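Local coordinates for protein novel antigen receptor (Ginglymostoma cirratum, PDB 4Q97) that serves as the C1 constant domain of the shark IgNAR antibody and probably helps build the constant region of this antigen receptor, at residues L31-S36 / Y90-S95; A59-V64 / S72-L77. All blocks are in the same frame, centred on the assembly; numbering follows the deposited sequence.

Contact 1: residues L31-S36 / Y90-S95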
loop_
_atom_site.group_PDB
_atom_site.type_symbol
_atom_site.label_atom_id
_atom_site.label_comp_id
_atom_site.label_asym_id
_atom_site.label_seq_id
_atom_site.Cartn_x
_atom_site.Cartn_y
_atom_site.Cartn_z
ATOM N N LEU A 31 6.481 5.238 3.019
ATOM C CA LEU A 31 5.707 5.815 1.932
ATOM C C LEU A 31 5.197 4.700 1.042
ATOM O O LEU A 31 5.924 3.755 0.741
ATOM C CB LEU A 31 6.544 6.794 1.111
ATOM C CG LEU A 31 7.148 8.011 1.806
ATOM C CD1 LEU A 31 7.731 8.949 0.763
ATOM C CD2 LEU A 31 6.125 8.744 2.658
ATOM N N VAL A 32 3.937 4.813 0.637
ATOM C CA VAL A 32 3.325 3.836 -0.245
ATOM C C VAL A 32 2.919 4.519 -1.546
ATOM O O VAL A 32 2.114 5.456 -1.549
ATOM C CB VAL A 32 2.092 3.160 0.400
ATOM C CG1 VAL A 32 1.440 2.183 -0.572
ATOM C CG2 VAL A 32 2.481 2.439 1.682
ATOM N N CYS A 33 3.491 4.053 -2.649
ATOM C CA CYS A 33 3.004 4.460 -3.957
ATOM C C CYS A 33 1.997 3.423 -4.448
ATOM O O CYS A 33 2.368 2.374 -4.977
ATOM C CB CYS A 33 4.160 4.645 -4.941
ATOM S SG CYS A 33 3.670 5.264 -6.563
ATOM N N LEU A 34 0.717 3.720 -4.239
ATOM C CA LEU A 34 -0.354 2.852 -4.699
ATOM C C LEU A 34 -0.690 3.087 -6.158
ATOM O O LEU A 34 -1.003 4.209 -6.556
ATOM C CB LEU A 34 -1.613 3.043 -3.868
ATOM C CG LEU A 34 -2.564 1.878 -4.086
ATOM C CD1 LEU A 34 -1.946 0.592 -3.557
ATOM C CD2 LEU A 34 -3.871 2.185 -3.398
ATOM N N ILE A 35 -0.636 2.007 -6.933
ATOM C CA ILE A 35 -0.892 2.017 -8.368
ATOM C C ILE A 35 -1.978 0.980 -8.671
ATOM O O ILE A 35 -1.710 -0.223 -8.665
ATOM C CB ILE A 35 0.372 1.620 -9.160
ATOM C CG1 ILE A 35 1.600 2.397 -8.676
ATOM C CG2 ILE A 35 0.138 1.819 -10.650
ATOM C CD1 ILE A 35 2.926 1.771 -9.075
ATOM N N SER A 36 -3.190 1.445 -8.956
ATOM C CA SER A 36 -4.335 0.549 -9.119
ATOM C C SER A 36 -5.166 0.888 -10.346
ATOM O O SER A 36 -5.239 2.046 -10.752
ATOM C CB SER A 36 -5.222 0.624 -7.873
ATOM O OG SER A 36 -5.606 1.959 -7.622
ATOM N N TYR A 90 9.217 13.829 -1.856
ATOM C CA TYR A 90 9.332 12.526 -2.467
ATOM C C TYR A 90 8.227 12.352 -3.491
ATOM O O TYR A 90 7.073 12.717 -3.251
ATOM C CB TYR A 90 9.276 11.430 -1.411
ATOM C CG TYR A 90 10.459 11.437 -0.473
ATOM C CD1 TYR A 90 11.614 10.719 -0.775
ATOM C CD2 TYR A 90 10.427 12.163 0.715
ATOM C CE1 TYR A 90 12.701 10.719 0.081
ATOM C CE2 TYR A 90 11.511 12.172 1.577
ATOM C CZ TYR A 90 12.645 11.448 1.254
ATOM O OH TYR A 90 13.728 11.447 2.102
ATOM N N SER A 91 8.604 11.816 -4.643
ATOM C CA SER A 91 7.657 11.530 -5.703
ATOM C C SER A 91 7.896 10.121 -6.226
ATOM O O SER A 91 9.037 9.667 -6.297
ATOM C CB SER A 91 7.786 12.559 -6.836
ATOM O OG SER A 91 9.069 12.512 -7.451
ATOM N N CYS A 92 6.812 9.416 -6.541
ATOM C CA CYS A 92 6.895 8.229 -7.377
ATOM C C CYS A 92 6.291 8.564 -8.737
ATOM O O CYS A 92 5.381 9.402 -8.853
ATOM C CB CYS A 92 6.196 7.013 -6.745
ATOM S SG CYS A 92 4.400 7.163 -6.657
ATOM N N GLN A 93 6.819 7.903 -9.757
ATOM C CA GLN A 93 6.440 8.144 -11.129
ATOM C C GLN A 93 6.037 6.803 -11.739
ATOM O O GLN A 93 6.762 5.811 -11.611
ATOM C CB GLN A 93 7.607 8.798 -11.876
ATOM C CG GLN A 93 7.280 9.297 -13.274
ATOM C CD GLN A 93 7.806 10.699 -13.554
ATOM O OE1 GLN A 93 8.806 11.135 -12.981
ATOM N NE2 GLN A 93 7.126 11.412 -14.446
ATOM N N VAL A 94 4.866 6.779 -12.374
ATOM C CA VAL A 94 4.314 5.552 -12.950
ATOM C C VAL A 94 4.127 5.654 -14.469
ATOM O O VAL A 94 3.455 6.564 -14.971
ATOM C CB VAL A 94 2.974 5.155 -12.292
ATOM C CG1 VAL A 94 2.555 3.763 -12.757
ATOM C CG2 VAL A 94 3.076 5.206 -10.771
ATOM N N SER A 95 4.723 4.704 -15.186
ATOM C CA SER A 95 4.651 4.660 -16.641
ATOM C C SER A 95 3.845 3.477 -17.132
ATOM O O SER A 95 4.021 2.353 -16.661
ATOM C CB SER A 95 6.051 4.612 -17.260
ATOM O OG SER A 95 6.266 5.734 -18.095
#

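Contact 2: residues A59-V64 / S72-L77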
loop_
_atom_site.group_PDB
_atom_site.type_symbol
_atom_site.label_atom_id
_atom_site.label_comp_id
_atom_site.label_asym_id
_atom_site.label_seq_id
_atom_site.Cartn_x
_atom_site.Cartn_y
_atom_site.Cartn_z
ATOM N N ALA A 59 10.839 -1.435 -2.327
ATOM C CA ALA A 59 10.320 -2.668 -2.893
ATOM C C ALA A 59 8.964 -2.395 -3.527
ATOM O O ALA A 59 8.192 -1.564 -3.039
ATOM C CB ALA A 59 10.199 -3.737 -1.820
ATOM N N THR A 60 8.688 -3.085 -4.625
ATOM C CA THR A 60 7.391 -3.014 -5.273
ATOM C C THR A 60 6.797 -4.412 -5.213
ATOM O O THR A 60 7.471 -5.386 -5.564
ATOM C CB THR A 60 7.513 -2.516 -6.731
ATOM O OG1 THR A 60 8.145 -1.227 -6.748
ATOM C CG2 THR A 60 6.140 -2.404 -7.396
ATOM N N THR A 61 5.554 -4.510 -4.742
ATOM C CA THR A 61 4.863 -5.793 -4.644
ATOM C C THR A 61 4.540 -6.325 -6.039
ATOM O O THR A 61 4.513 -5.561 -7.011
ATOM C CB THR A 61 3.555 -5.703 -3.814
ATOM O OG1 THR A 61 2.560 -4.960 -4.534
ATOM C CG2 THR A 61 3.799 -5.048 -2.446
ATOM N N SER A 62 4.324 -7.637 -6.129
ATOM C CA SER A 62 3.756 -8.253 -7.320
ATOM C C SER A 62 2.304 -7.797 -7.414
ATOM O O SER A 62 1.641 -7.637 -6.383
ATOM C CB SER A 62 3.821 -9.779 -7.225
ATOM O OG SER A 62 5.139 -10.261 -7.426
ATOM N N PRO A 63 1.801 -7.577 -8.643
ATOM C CA PRO A 63 0.451 -7.038 -8.774
ATOM C C PRO A 63 -0.630 -8.083 -8.520
ATOM O O PRO A 63 -0.424 -9.267 -8.785
ATOM C CB PRO A 63 0.404 -6.593 -10.232
ATOM C CG PRO A 63 1.300 -7.561 -10.928
ATOM C CD PRO A 63 2.419 -7.831 -9.961
ATOM N N VAL A 64 -1.771 -7.637 -8.005
ATOM C CA VAL A 64 -2.937 -8.499 -7.883
ATOM C C VAL A 64 -4.020 -8.096 -8.870
ATOM O O VAL A 64 -4.123 -6.931 -9.274
ATOM C CB VAL A 64 -3.532 -8.516 -6.459
ATOM C CG1 VAL A 64 -2.663 -9.347 -5.531
ATOM C CG2 VAL A 64 -3.729 -7.103 -5.923
ATOM N N SER A 72 -3.722 -4.036 -9.329
ATOM C CA SER A 72 -3.223 -3.105 -8.333
ATOM C C SER A 72 -1.891 -3.618 -7.821
ATOM O O SER A 72 -1.681 -4.828 -7.713
ATOM C CB SER A 72 -4.200 -2.974 -7.169
ATOM O OG SER A 72 -5.433 -2.414 -7.584
ATOM N N CYS A 73 -0.984 -2.697 -7.526
ATOM C CA CYS A 73 0.237 -3.054 -6.826
ATOM C C CYS A 73 0.659 -1.880 -5.971
ATOM O O CYS A 73 0.128 -0.777 -6.121
ATOM C CB CYS A 73 1.345 -3.478 -7.798
ATOM S SG CYS A 73 2.206 -2.139 -8.642
ATOM N N ALA A 74 1.593 -2.124 -5.059
ATOM C CA ALA A 74 2.110 -1.066 -4.204
ATOM C C ALA A 74 3.627 -1.029 -4.295
ATOM O O ALA A 74 4.284 -2.077 -4.335
ATOM C CB ALA A 74 1.659 -1.275 -2.766
ATOM N N SER A 75 4.176 0.181 -4.355
ATOM C CA SER A 75 5.616 0.372 -4.258
ATOM C C SER A 75 5.945 0.980 -2.901
ATOM O O SER A 75 5.439 2.051 -2.547
ATOM C CB SER A 75 6.144 1.250 -5.392
ATOM O OG SER A 75 7.562 1.251 -5.395
ATOM N N LEU A 76 6.798 0.289 -2.153
ATOM C CA LEU A 76 7.068 0.621 -0.758
ATOM C C LEU A 76 8.461 1.198 -0.539
ATOM O O LEU A 76 9.462 0.535 -0.808
ATOM C CB LEU A 76 6.895 -0.628 0.105
ATOM C CG LEU A 76 5.456 -1.053 0.366
ATOM C CD1 LEU A 76 5.369 -2.530 0.720
ATOM C CD2 LEU A 76 4.889 -0.182 1.474
ATOM N N LEU A 77 8.510 2.431 -0.041
ATOM C CA LEU A 77 9.771 3.083 0.272
ATOM C C LEU A 77 9.855 3.438 1.752
ATOM O O LEU A 77 8.954 4.084 2.303
ATOM C CB LEU A 77 9.978 4.329 -0.596
ATOM C CG LEU A 77 11.165 5.252 -0.275
ATOM C CD1 LEU A 77 12.498 4.626 -0.661
ATOM C CD2 LEU A 77 11.001 6.600 -0.958
#

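Contact 1: residues L31-S36 / Y90-S95
Cys33 and Cys92 form the intersheet disulfide of the immunoglobulin beta-sandwich, joining strand B (28-38) of one sheet to strand F (89-96) of the other. The segments run in nearly the same direction, 23° apart, and no hydrogen bond crosses between them; alternate side chains fill the gap. The SG atoms of Cys33 and Cys92 are bonded at 2.0 Å, and the CA atoms of this pair lie 6.4 Å apart, closer than those of the flanking pairs Leu31-Tyr90 and Ile35-Val94. The two half-cystines differ in torsion: SG of Cys33 is anti to its backbone N (chi1 -176°), whereas SG of Cys92 sits between its N and carbonyl carbon (chi1 69°). Cysteine suits this place because its short, apolar bridge spans the interior covalently, with Trp47 of strand 44-49 packed against Cys33. On one flank the branched ends of Ile35 and Val94 meet tip to tip, CG2 of Ile35 lying 3.7 Å from CG1 of Val94, while CG2 of Val94 nestles against CG1 and CD1 of Ile35. On the other flank Leu31 and Tyr90, from the Tyr-x-Cys sequence of strand F, cross at about a right angle. Tyr90 is apolar where the leucine lies and polar only at its tip, where OH hydrogen-bonds to Glu83 O; CD1 of Leu31 settles against the base of the aromatic side chain, 3.6 Å from Tyr90 CB.

Contact 2: residues A59-V64 / S72-L77
Ser72 pairs with Val64 through two main-chain hydrogen bonds, Val64 N to Ser72 O at 2.8 Å and Ser72 N to Val64 O at 2.9 Å. Its short side chain lies on the face that meets the second subunit, packing on Leu76 of that chain. Ser72 O also receives a CA-H contact from Pro63, whose ring nitrogen has no hydrogen to offer. Cys73 directs its CB toward segment 59-64, 4.1 Å from Pro63 CB, and its SG approaches the methyl CG2 of Thr60. Here the hairpin of strands D (58-65) and E (71-80) of the C1-set fold is irregular, its register slipping by one residue between Thr60 and Val64. Thr61 bridges the interruption. With its hydroxyl held between backbone N and carbonyl carbon (chi1 70°), OG1 accepts a hydrogen bond from Ala74 N, 3.0 Å away and almost straight (173°), doing the work of a main-chain carbonyl, and Thr61 N returns a bond to Ala74 O. Ser75 follows on the inner face, a non-hydrogen-bonded partner of Thr60 in the strand pairing; its OG shares a hydrogen bond of 2.9 Å with Thr60 OG1 and another with Trp47 NE1, so this buried hydroxyl is well satisfied. Leu76 continues the regular pairing opposite Ala59, Ala59 N donating to Leu76 O at 2.8 Å, while the leucine side chain faces Leu34 of the second subunit.

Contact 1 lies in the buried middle of the sandwich and joins its two sheets; contact 2 lies toward the edge of one sheet and is only partly buried, with Ser62 and Pro63 exposed. Their chemistry differs accordingly: a covalent bridge and hydrocarbon packing between sheets, against main-chain and hydroxyl hydrogen bonds between neighbouring strands. Segments 31-36 and 72-77 are themselves sheet neighbours, with Cys33 N probably hydrogen-bonded to Ser75 O at 2.8 Å, so the disulfide strand borders the hairpin directly. Val32 and Leu34 of contact 1 and Thr61 and Val64 of contact 2 meet the second subunit, and Val32 CG2 touches Leu76 CD2 within the chain.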